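Long-range contacts in putative beta-glucosidase (Bifidobacterium adolescentis, PDB 5WAB), which hydrolyses beta-glucosidic linkages as a family 3 glycoside hydrolase, probably freeing sugar units from the non-reducing ends of its substrates: residues A169-R174 / V518-G523; H237-S242 / D258-A263; G338-T343 / F379-E384. All coordinates share one frame; numbering follows the deposited sequence.

In the fold
From the N terminus, the chain first reaches the barrel-type domain of family 3, whose strand 168-170 waits there for its partner in contact 1. Contact 2 then closes a short local loop, with 15 residues between its segments, by setting helix 239-245 against helix 257-265. Further on, in the C-terminal family domain, contact 3 joins the loops that follow strands 334-337 and 373-376. Finally, residues 518-523 return to 169-174 and close a loop of 343 residues, within which contacts 2 and 3 are nested in series. Contact 1 therefore ties the two domains together, whereas the others are internal to one domain each; the centres of contacts 2 and 3 lie about 50 Å apart.

Contact 1 of 3, residues A169-R174 / V518-G523; sequences ANISQR and VDYGEG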
loop_
_atom_site.group_PDB
_atom_site.type_symbol
_atom_site.label_atom_id
_atom_site.label_comp_id
_atom_site.label_asym_id
_atom_site.label_seq_id
_atom_site.Cartn_x
_atom_site.Cartn_y
_atom_site.Cartn_z
ATOM N N ALA A 169 8.568 -15.198 -10.382
ATOM C CA ALA A 169 9.349 -14.021 -10.034
ATOM C C ALA A 169 10.688 -14.523 -9.520
ATOM O O ALA A 169 10.763 -15.103 -8.434
ATOM C CB ALA A 169 8.626 -13.168 -8.996
ATOM N N ASN A 170 11.737 -14.327 -10.316
ATOM C CA ASN A 170 13.087 -14.754 -9.966
ATOM C C ASN A 170 13.795 -13.587 -9.289
ATOM O O ASN A 170 14.155 -12.598 -9.941
ATOM C CB ASN A 170 13.835 -15.242 -11.205
ATOM C CG ASN A 170 13.184 -16.464 -11.830
ATOM O OD1 ASN A 170 12.578 -17.276 -11.131
ATOM N ND2 ASN A 170 13.296 -16.597 -13.149
ATOM N N ILE A 171 13.991 -13.708 -7.981
ATOM C CA ILE A 171 14.399 -12.605 -7.123
ATOM C C ILE A 171 15.582 -13.051 -6.279
ATOM O O ILE A 171 15.609 -14.184 -5.786
ATOM C CB ILE A 171 13.238 -12.165 -6.206
ATOM C CG1 ILE A 171 11.945 -12.014 -7.007
ATOM C CG2 ILE A 171 13.586 -10.871 -5.475
ATOM C CD1 ILE A 171 10.748 -11.697 -6.153
ATOM N N SER A 172 16.562 -12.167 -6.118
ATOM C CA SER A 172 17.666 -12.459 -5.215
ATOM C C SER A 172 17.186 -12.423 -3.766
ATOM O O SER A 172 16.154 -11.830 -3.438
ATOM C CB SER A 172 18.802 -11.458 -5.395
ATOM O OG SER A 172 18.432 -10.212 -4.848
ATOM N N GLN A 173 17.970 -13.054 -2.888
ATOM C CA GLN A 173 17.616 -13.086 -1.472
ATOM C C GLN A 173 17.612 -11.691 -0.858
ATOM O O GLN A 173 16.681 -11.342 -0.122
ATOM C CB GLN A 173 18.560 -14.015 -0.715
ATOM C CG GLN A 173 18.259 -15.474 -1.004
ATOM C CD GLN A 173 16.813 -15.824 -0.692
ATOM O OE1 GLN A 173 16.060 -16.243 -1.571
ATOM N NE2 GLN A 173 16.424 -15.666 0.571
ATOM N N ARG A 174 18.624 -10.872 -1.163
ATOM C CA ARG A 174 18.639 -9.501 -0.654
ATOM C C ARG A 174 17.369 -8.754 -1.033
ATOM O O ARG A 174 16.751 -8.094 -0.189
ATOM C CB ARG A 174 19.861 -8.744 -1.174
ATOM C CG ARG A 174 21.095 -8.879 -0.320
ATOM C CD ARG A 174 22.103 -7.790 -0.657
ATOM N NE ARG A 174 21.656 -6.451 -0.275
ATOM C CZ ARG A 174 22.149 -5.324 -0.789
ATOM N NH1 ARG A 174 23.098 -5.372 -1.713
ATOM N NH2 ARG A 174 21.690 -4.143 -0.390
ATOM N N VAL A 518 9.993 -13.766 -14.842
ATOM C CA VAL A 518 10.395 -12.363 -14.842
ATOM C C VAL A 518 11.504 -12.194 -13.802
ATOM O O VAL A 518 11.315 -12.519 -12.624
ATOM C CB VAL A 518 9.211 -11.413 -14.565
ATOM C CG1 VAL A 518 8.431 -11.829 -13.317
ATOM C CG2 VAL A 518 9.681 -9.977 -14.473
ATOM N N ASP A 519 12.672 -11.731 -14.246
ATOM C CA ASP A 519 13.861 -11.643 -13.408
ATOM C C ASP A 519 13.961 -10.247 -12.803
ATOM O O ASP A 519 14.056 -9.254 -13.531
ATOM C CB ASP A 519 15.111 -11.959 -14.225
ATOM C CG ASP A 519 15.022 -13.295 -14.925
ATOM O OD1 ASP A 519 14.185 -14.129 -14.510
ATOM O OD2 ASP A 519 15.791 -13.518 -15.884
ATOM N N TYR A 520 13.922 -10.160 -11.475
ATOM C CA TYR A 520 14.006 -8.861 -10.804
ATOM C C TYR A 520 15.461 -8.381 -10.822
ATOM O O TYR A 520 16.143 -8.282 -9.799
ATOM C CB TYR A 520 13.464 -8.960 -9.388
ATOM C CG TYR A 520 11.955 -9.069 -9.287
ATOM C CD1 TYR A 520 11.177 -9.486 -10.368
ATOM C CD2 TYR A 520 11.309 -8.767 -8.097
ATOM C CE1 TYR A 520 9.795 -9.585 -10.256
ATOM C CE2 TYR A 520 9.941 -8.863 -7.977
ATOM C CZ TYR A 520 9.189 -9.273 -9.052
ATOM O OH TYR A 520 7.828 -9.362 -8.899
ATOM N N GLY A 521 15.925 -8.044 -12.026
ATOM C CA GLY A 521 17.329 -7.727 -12.224
ATOM C C GLY A 521 17.778 -6.449 -11.554
ATOM O O GLY A 521 18.984 -6.255 -11.362
ATOM N N GLU A 522 16.836 -5.575 -11.191
ATOM C CA GLU A 522 17.170 -4.326 -10.517
ATOM C C GLU A 522 17.548 -4.531 -9.055
ATOM O O GLU A 522 18.109 -3.612 -8.446
ATOM C CB GLU A 522 16.000 -3.346 -10.629
ATOM C CG GLU A 522 14.781 -3.722 -9.797
ATOM C CD GLU A 522 13.913 -4.768 -10.463
ATOM O OE1 GLU A 522 14.155 -5.083 -11.650
ATOM O OE2 GLU A 522 12.987 -5.276 -9.800
ATOM N N GLY A 523 17.260 -5.704 -8.491
ATOM C CA GLY A 523 17.666 -6.001 -7.122
ATOM C C GLY A 523 16.935 -5.132 -6.124
ATOM O O GLY A 523 15.715 -4.955 -6.206
HETATM O O HOH W 1 16.656 -9.884 -7.578
#
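Parallel beta pairing of A169 and N170 with V518 and D519 adds strand 517-519, from the C-terminal family domain, to the edge of a small mixed sheet built on strand 168-170. The register is fixed by two backbone bonds that clasp N170: its N donates to V518 O at 3.0 Å, and its O accepts from Y520 N at 2.9 Å, both with N-H...O angles of 165°. On one face of the sheet N170 and D519 lie side by side, their amide and carboxylate planes 32° apart, and N170 ND2 meets D519 OD1 at 3.0 Å nearly along the C-O axis. S168 binds N170 OD1 and H517 also binds D519 OD1, so this polar pair is held from both strands. Beyond the paired residues, the Y520 ring runs alongside I171. With CG anti to the carbonyl carbon (chi1 -74°), the ring offers a face to I171 CG1, a CH-pi contact 3.8 Å from the centroid, and I171 CD1 reaches Y520 CE2 at 3.5 Å. A169 CB touches Y520 CZ at 3.9 Å, while the hydroxyl is bound by N159. Where the strands part, a water accepts from S172 N at 2.7 Å and donates to Y520 O at 2.8 Å. The chemistry implies a domain junction whose alignment is set by directional backbone bonds and extended by one bridging water, with the buried Y520 ring packed against I171 and A169.

Contact 2 of 3, residues H237-S242 / D258-A263; sequences HDRVAS and DQIVYA
The R239 guanidinium carries I260 over one face: CG1 of that isoleucine lies 3.4 Å from R239 NH2, and the two side chains cross at about a right angle. The amide of Q259, tilted 34° from the guanidinium plane, is the other flat group; it meets the aliphatic root of the arginine, with Q259 OE1 3.5 Å from R239 CB. The charged end is engaged elsewhere, since R239 NH1 bonds to T256 OG1 and forms a salt bridge with D257 just ahead of the second segment. Bends at chi2 and chi3 (-60° and -51°) fold the chain so that its head comes over I260. With a leucine here, D257 and T256 would probably lose their shared cationic partner, and I260 the flat group that covers it.

Direct polar bonding between the segments is replaced by a water, which accepts from R239 N at 3.0 Å and donates to Q259 OE1 at 2.8 Å. It thereby satisfies a backbone N-H in the first turn of helix 239-245, whose N-cap, D238, makes only a weak capping bond to A241 N. V240 CG2 rests on A263 CB, one turn beyond Q259, at 3.6 Å, an apolar contact between the two helices.

Within the N-terminal family domain, helix 239-245 comes after strand 228-230, an outermost strand of the parallel sheet. V240 also touches I269 in the loop beyond helix 257-265, while I260 and V261 pack on A18 of helix 14-19, which thus covers another side of helix 257-265.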
loop_
_atom_site.group_PDB
_atom_site.type_symbol
_atom_site.label_atom_id
_atom_site.label_comp_id
_atom_site.label_asym_id
_atom_site.label_seq_id
_atom_site.Cartn_x
_atom_site.Cartn_y
_atom_site.Cartn_z
ATOM N N HIS A 237 -2.494 -25.844 -6.093
ATOM C CA HIS A 237 -2.429 -26.781 -7.209
ATOM C C HIS A 237 -2.211 -28.222 -6.776
ATOM O O HIS A 237 -2.640 -29.140 -7.481
ATOM C CB HIS A 237 -1.306 -26.373 -8.167
ATOM C CG HIS A 237 -1.518 -25.035 -8.803
ATOM N ND1 HIS A 237 -2.748 -24.414 -8.832
ATOM C CD2 HIS A 237 -0.649 -24.181 -9.394
ATOM C CE1 HIS A 237 -2.631 -23.245 -9.435
ATOM N NE2 HIS A 237 -1.368 -23.078 -9.783
ATOM N N ASP A 238 -1.541 -28.432 -5.646
ATOM C CA ASP A 238 -1.267 -29.757 -5.095
ATOM C C ASP A 238 -1.724 -29.755 -3.644
ATOM O O ASP A 238 -1.064 -29.153 -2.791
ATOM C CB ASP A 238 0.223 -30.095 -5.199
ATOM C CG ASP A 238 0.507 -31.574 -5.050
ATOM O OD1 ASP A 238 -0.244 -32.270 -4.333
ATOM O OD2 ASP A 238 1.495 -32.041 -5.650
ATOM N N ARG A 239 -2.841 -30.432 -3.363
ATOM C CA ARG A 239 -3.410 -30.405 -2.018
ATOM C C ARG A 239 -2.395 -30.868 -0.981
ATOM O O ARG A 239 -2.210 -30.219 0.054
ATOM C CB ARG A 239 -4.666 -31.269 -1.957
ATOM C CG ARG A 239 -5.884 -30.684 -2.656
ATOM C CD ARG A 239 -6.299 -29.342 -2.067
ATOM N NE ARG A 239 -6.447 -29.369 -0.613
ATOM C CZ ARG A 239 -7.542 -29.763 0.032
ATOM N NH1 ARG A 239 -8.600 -30.192 -0.645
ATOM N NH2 ARG A 239 -7.579 -29.739 1.361
ATOM N N VAL A 240 -1.734 -31.997 -1.236
ATOM C CA VAL A 240 -0.797 -32.538 -0.258
ATOM C C VAL A 240 0.425 -31.638 -0.133
ATOM O O VAL A 240 0.871 -31.326 0.980
ATOM C CB VAL A 240 -0.400 -33.978 -0.638
ATOM C CG1 VAL A 240 0.573 -34.551 0.377
ATOM C CG2 VAL A 240 -1.629 -34.842 -0.742
ATOM N N ALA A 241 0.968 -31.183 -1.265
ATOM C CA ALA A 241 2.163 -30.345 -1.223
ATOM C C ALA A 241 1.895 -29.027 -0.510
ATOM O O ALA A 241 2.723 -28.566 0.286
ATOM C CB ALA A 241 2.682 -30.097 -2.637
ATOM N N SER A 242 0.737 -28.413 -0.769
ATOM C CA SER A 242 0.411 -27.147 -0.117
ATOM C C SER A 242 0.281 -27.317 1.390
ATOM O O SER A 242 0.793 -26.495 2.158
ATOM C CB SER A 242 -0.876 -26.563 -0.702
ATOM O OG SER A 242 -0.707 -26.215 -2.065
ATOM N N ASP A 258 -10.459 -35.565 0.172
ATOM C CA ASP A 258 -10.136 -36.984 0.248
ATOM C C ASP A 258 -8.646 -37.215 0.031
ATOM O O ASP A 258 -8.085 -38.188 0.552
ATOM C CB ASP A 258 -10.978 -37.767 -0.768
ATOM C CG ASP A 258 -10.717 -37.342 -2.217
ATOM O OD1 ASP A 258 -10.615 -36.123 -2.476
ATOM O OD2 ASP A 258 -10.641 -38.220 -3.107
ATOM N N GLN A 259 -7.987 -36.319 -0.712
ATOM C CA GLN A 259 -6.544 -36.420 -0.905
ATOM C C GLN A 259 -5.778 -36.173 0.390
ATOM O O GLN A 259 -4.729 -36.791 0.613
ATOM C CB GLN A 259 -6.091 -35.444 -1.994
ATOM C CG GLN A 259 -6.761 -35.677 -3.334
ATOM C CD GLN A 259 -6.376 -34.646 -4.383
ATOM O OE1 GLN A 259 -5.439 -33.867 -4.198
ATOM N NE2 GLN A 259 -7.098 -34.644 -5.500
ATOM N N ILE A 260 -6.277 -35.284 1.253
ATOM C CA ILE A 260 -5.637 -35.095 2.551
ATOM C C ILE A 260 -5.810 -36.339 3.411
ATOM O O ILE A 260 -4.879 -36.764 4.105
ATOM C CB ILE A 260 -6.191 -33.841 3.255
ATOM C CG1 ILE A 260 -6.073 -32.613 2.347
ATOM C CG2 ILE A 260 -5.489 -33.627 4.603
ATOM C CD1 ILE A 260 -4.638 -32.261 1.951
ATOM N N VAL A 261 -6.998 -36.949 3.367
ATOM C CA VAL A 261 -7.272 -38.138 4.173
ATOM C C VAL A 261 -6.383 -39.297 3.738
ATOM O O VAL A 261 -5.773 -39.983 4.570
ATOM C CB VAL A 261 -8.760 -38.513 4.082
ATOM C CG1 VAL A 261 -9.030 -39.801 4.841
ATOM C CG2 VAL A 261 -9.615 -37.391 4.617
ATOM N N TYR A 262 -6.311 -39.541 2.426
ATOM C CA TYR A 262 -5.479 -40.619 1.903
ATOM C C TYR A 262 -4.012 -40.393 2.245
ATOM O O TYR A 262 -3.317 -41.316 2.688
ATOM C CB TYR A 262 -5.672 -40.729 0.391
ATOM C CG TYR A 262 -7.056 -41.188 0.004
ATOM C CD1 TYR A 262 -7.780 -42.044 0.825
ATOM C CD2 TYR A 262 -7.653 -40.746 -1.168
ATOM C CE1 TYR A 262 -9.050 -42.457 0.479
ATOM C CE2 TYR A 262 -8.925 -41.155 -1.521
ATOM C CZ TYR A 262 -9.620 -42.009 -0.694
ATOM O OH TYR A 262 -10.886 -42.413 -1.045
ATOM N N ALA A 263 -3.520 -39.166 2.031
ATOM C CA ALA A 263 -2.121 -38.853 2.305
ATOM C C ALA A 263 -1.804 -38.932 3.793
ATOM O O ALA A 263 -0.685 -39.303 4.170
ATOM C CB ALA A 263 -1.774 -37.468 1.757
HETATM O O HOH W 2 -4.349 -31.675 -5.656
#

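Contact 3 of 3, residues G338-T343 / F379-E384; sequences GEFART and FTLDLE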
loop_
_atom_site.group_PDB
_atom_site.type_symbol
_atom_site.label_atom_id
_atom_site.label_comp_id
_atom_site.label_asym_id
_atom_site.label_seq_id
_atom_site.Cartn_x
_atom_site.Cartn_y
_atom_site.Cartn_z
ATOM N N GLY A 338 -15.004 18.264 -17.313
ATOM C CA GLY A 338 -14.533 16.889 -17.175
ATOM C C GLY A 338 -15.638 16.007 -16.630
ATOM O O GLY A 338 -16.240 16.286 -15.592
ATOM N N GLU A 339 -15.903 14.913 -17.351
ATOM C CA GLU A 339 -16.983 14.001 -16.988
ATOM C C GLU A 339 -16.759 13.356 -15.623
ATOM O O GLU A 339 -17.717 12.872 -15.011
ATOM C CB GLU A 339 -17.140 12.931 -18.075
ATOM C CG GLU A 339 -18.321 11.990 -17.897
ATOM C CD GLU A 339 -19.639 12.726 -17.807
ATOM O OE1 GLU A 339 -19.806 13.737 -18.523
ATOM O OE2 GLU A 339 -20.514 12.292 -17.028
ATOM N N PHE A 340 -15.514 13.321 -15.141
ATOM C CA PHE A 340 -15.248 12.769 -13.817
ATOM C C PHE A 340 -15.980 13.543 -12.727
ATOM O O PHE A 340 -16.268 12.990 -11.659
ATOM C CB PHE A 340 -13.745 12.776 -13.529
ATOM C CG PHE A 340 -12.946 11.854 -14.408
ATOM C CD1 PHE A 340 -12.980 10.484 -14.209
ATOM C CD2 PHE A 340 -12.144 12.358 -15.415
ATOM C CE1 PHE A 340 -12.236 9.633 -15.011
ATOM C CE2 PHE A 340 -11.399 11.512 -16.218
ATOM C CZ PHE A 340 -11.447 10.148 -16.017
ATOM N N ALA A 341 -16.285 14.819 -12.971
ATOM C CA ALA A 341 -16.984 15.612 -11.967
ATOM C C ALA A 341 -18.441 15.199 -11.824
ATOM O O ALA A 341 -19.024 15.361 -10.746
ATOM C CB ALA A 341 -16.889 17.093 -12.313
ATOM N N ARG A 342 -19.050 14.683 -12.889
ATOM C CA ARG A 342 -20.420 14.188 -12.823
ATOM C C ARG A 342 -20.496 12.679 -12.644
ATOM O O ARG A 342 -21.342 12.194 -11.888
ATOM C CB ARG A 342 -21.203 14.624 -14.064
ATOM C CG ARG A 342 -22.649 14.172 -14.064
ATOM C CD ARG A 342 -23.381 14.697 -15.277
ATOM N NE ARG A 342 -22.640 14.504 -16.514
ATOM C CZ ARG A 342 -23.100 14.869 -17.704
ATOM N NH1 ARG A 342 -24.293 15.438 -17.800
ATOM N NH2 ARG A 342 -22.374 14.666 -18.796
ATOM N N THR A 343 -19.626 11.921 -13.315
ATOM C CA THR A 343 -19.558 10.471 -13.163
ATOM C C THR A 343 -18.221 10.138 -12.518
ATOM O O THR A 343 -17.223 9.918 -13.220
ATOM C CB THR A 343 -19.703 9.756 -14.507
ATOM O OG1 THR A 343 -20.846 10.270 -15.204
ATOM C CG2 THR A 343 -19.867 8.256 -14.291
ATOM N N PHE A 379 -15.338 15.788 -22.444
ATOM C CA PHE A 379 -14.922 14.541 -23.064
ATOM C C PHE A 379 -15.756 13.410 -22.480
ATOM O O PHE A 379 -16.476 13.584 -21.494
ATOM C CB PHE A 379 -13.422 14.295 -22.864
ATOM C CG PHE A 379 -12.993 14.306 -21.421
ATOM C CD1 PHE A 379 -12.954 13.135 -20.681
ATOM C CD2 PHE A 379 -12.629 15.491 -20.803
ATOM C CE1 PHE A 379 -12.560 13.147 -19.355
ATOM C CE2 PHE A 379 -12.237 15.509 -19.476
ATOM C CZ PHE A 379 -12.202 14.338 -18.753
ATOM N N THR A 380 -15.657 12.246 -23.105
ATOM C CA THR A 380 -16.341 11.056 -22.627
ATOM C C THR A 380 -15.355 10.101 -21.969
ATOM O O THR A 380 -14.150 10.135 -22.228
ATOM C CB THR A 380 -17.074 10.365 -23.778
ATOM O OG1 THR A 380 -16.159 10.129 -24.853
ATOM C CG2 THR A 380 -18.213 11.238 -24.270
ATOM N N LEU A 381 -15.883 9.252 -21.083
ATOM C CA LEU A 381 -15.064 8.296 -20.347
ATOM C C LEU A 381 -14.866 6.988 -21.100
ATOM O O LEU A 381 -14.697 5.935 -20.475
ATOM C CB LEU A 381 -15.671 8.039 -18.968
ATOM C CG LEU A 381 -15.789 9.279 -18.071
ATOM C CD1 LEU A 381 -16.311 8.920 -16.682
ATOM C CD2 LEU A 381 -14.461 10.018 -17.980
ATOM N N ASP A 382 -14.880 7.029 -22.422
ATOM C CA ASP A 382 -14.695 5.865 -23.270
ATOM C C ASP A 382 -13.483 6.071 -24.168
ATOM O O ASP A 382 -12.818 7.110 -24.130
ATOM C CB ASP A 382 -15.951 5.582 -24.100
ATOM C CG ASP A 382 -16.485 6.811 -24.804
ATOM O OD1 ASP A 382 -15.682 7.671 -25.229
ATOM O OD2 ASP A 382 -17.723 6.910 -24.941
ATOM N N LEU A 383 -13.200 5.047 -24.972
ATOM C CA LEU A 383 -12.108 5.071 -25.934
ATOM C C LEU A 383 -12.499 5.730 -27.252
ATOM O O LEU A 383 -11.671 5.783 -28.169
ATOM C CB LEU A 383 -11.612 3.645 -26.187
ATOM N N GLU A 384 -13.731 6.223 -27.368
ATOM C CA GLU A 384 -14.178 6.879 -28.585
ATOM C C GLU A 384 -13.313 8.108 -28.876
ATOM O O GLU A 384 -12.737 8.701 -27.958
ATOM C CB GLU A 384 -15.646 7.289 -28.461
#
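G338 and F379 lie opposite each other, their CA atoms 6.4 Å apart, where a loop of helical phi/psi at 339-342 passes an irregular loop, 379-384. A side chain at G338 would jam against the carbonyl O of the preceding residue and sit close against the F379 ring, whose CE2 lies 3.5 Å from G338 CA. E339 N sits over one face of the same F379 ring. F340 crosses it at about a right angle, its CE2 coming to the ring's edge 3.7 Å from F379 CE1; the two planes are 57° apart, an oblique pairing.

L381 wedges between three residues of the first segment with its two methyl groups spread. CD2 lies over the F340 ring, 3.7 Å from the centroid and 16° off the normal, a CH-pi contact. CD1 turns instead toward T343 O, while L381 CG meets E339 CG at 3.7 Å.

E339 thus lends its aliphatic part to the leucine and sends its carboxylate elsewhere. CG stands opposite the backbone N (chi1 -174°) and the chain bends at chi2, which carries the carboxylate back over its own loop. There R342 grips it side-on in a salt bridge: NH2 donates to E339 OE1 at 2.7 Å, in the guanidinium plane and onto the syn lone pair, while NE reaches E339 OE2 at 3.1 Å. T343 OG1 bonds to the anti lone pair of OE2, also at 2.7 Å.

Both loops follow neighbouring parallel strands, 334-337 and 373-376, linked through helix 362-368 in a beta-alpha-beta crossover. Cohesion between them is therefore apolar and aromatic, whereas the E339 carboxylate is spent within its own loop on R342 and T343. D382 OD1 takes T380 OG1 and, in an Asx turn, E384 N, and K429 of helix 428-438 holds this second loop from outside.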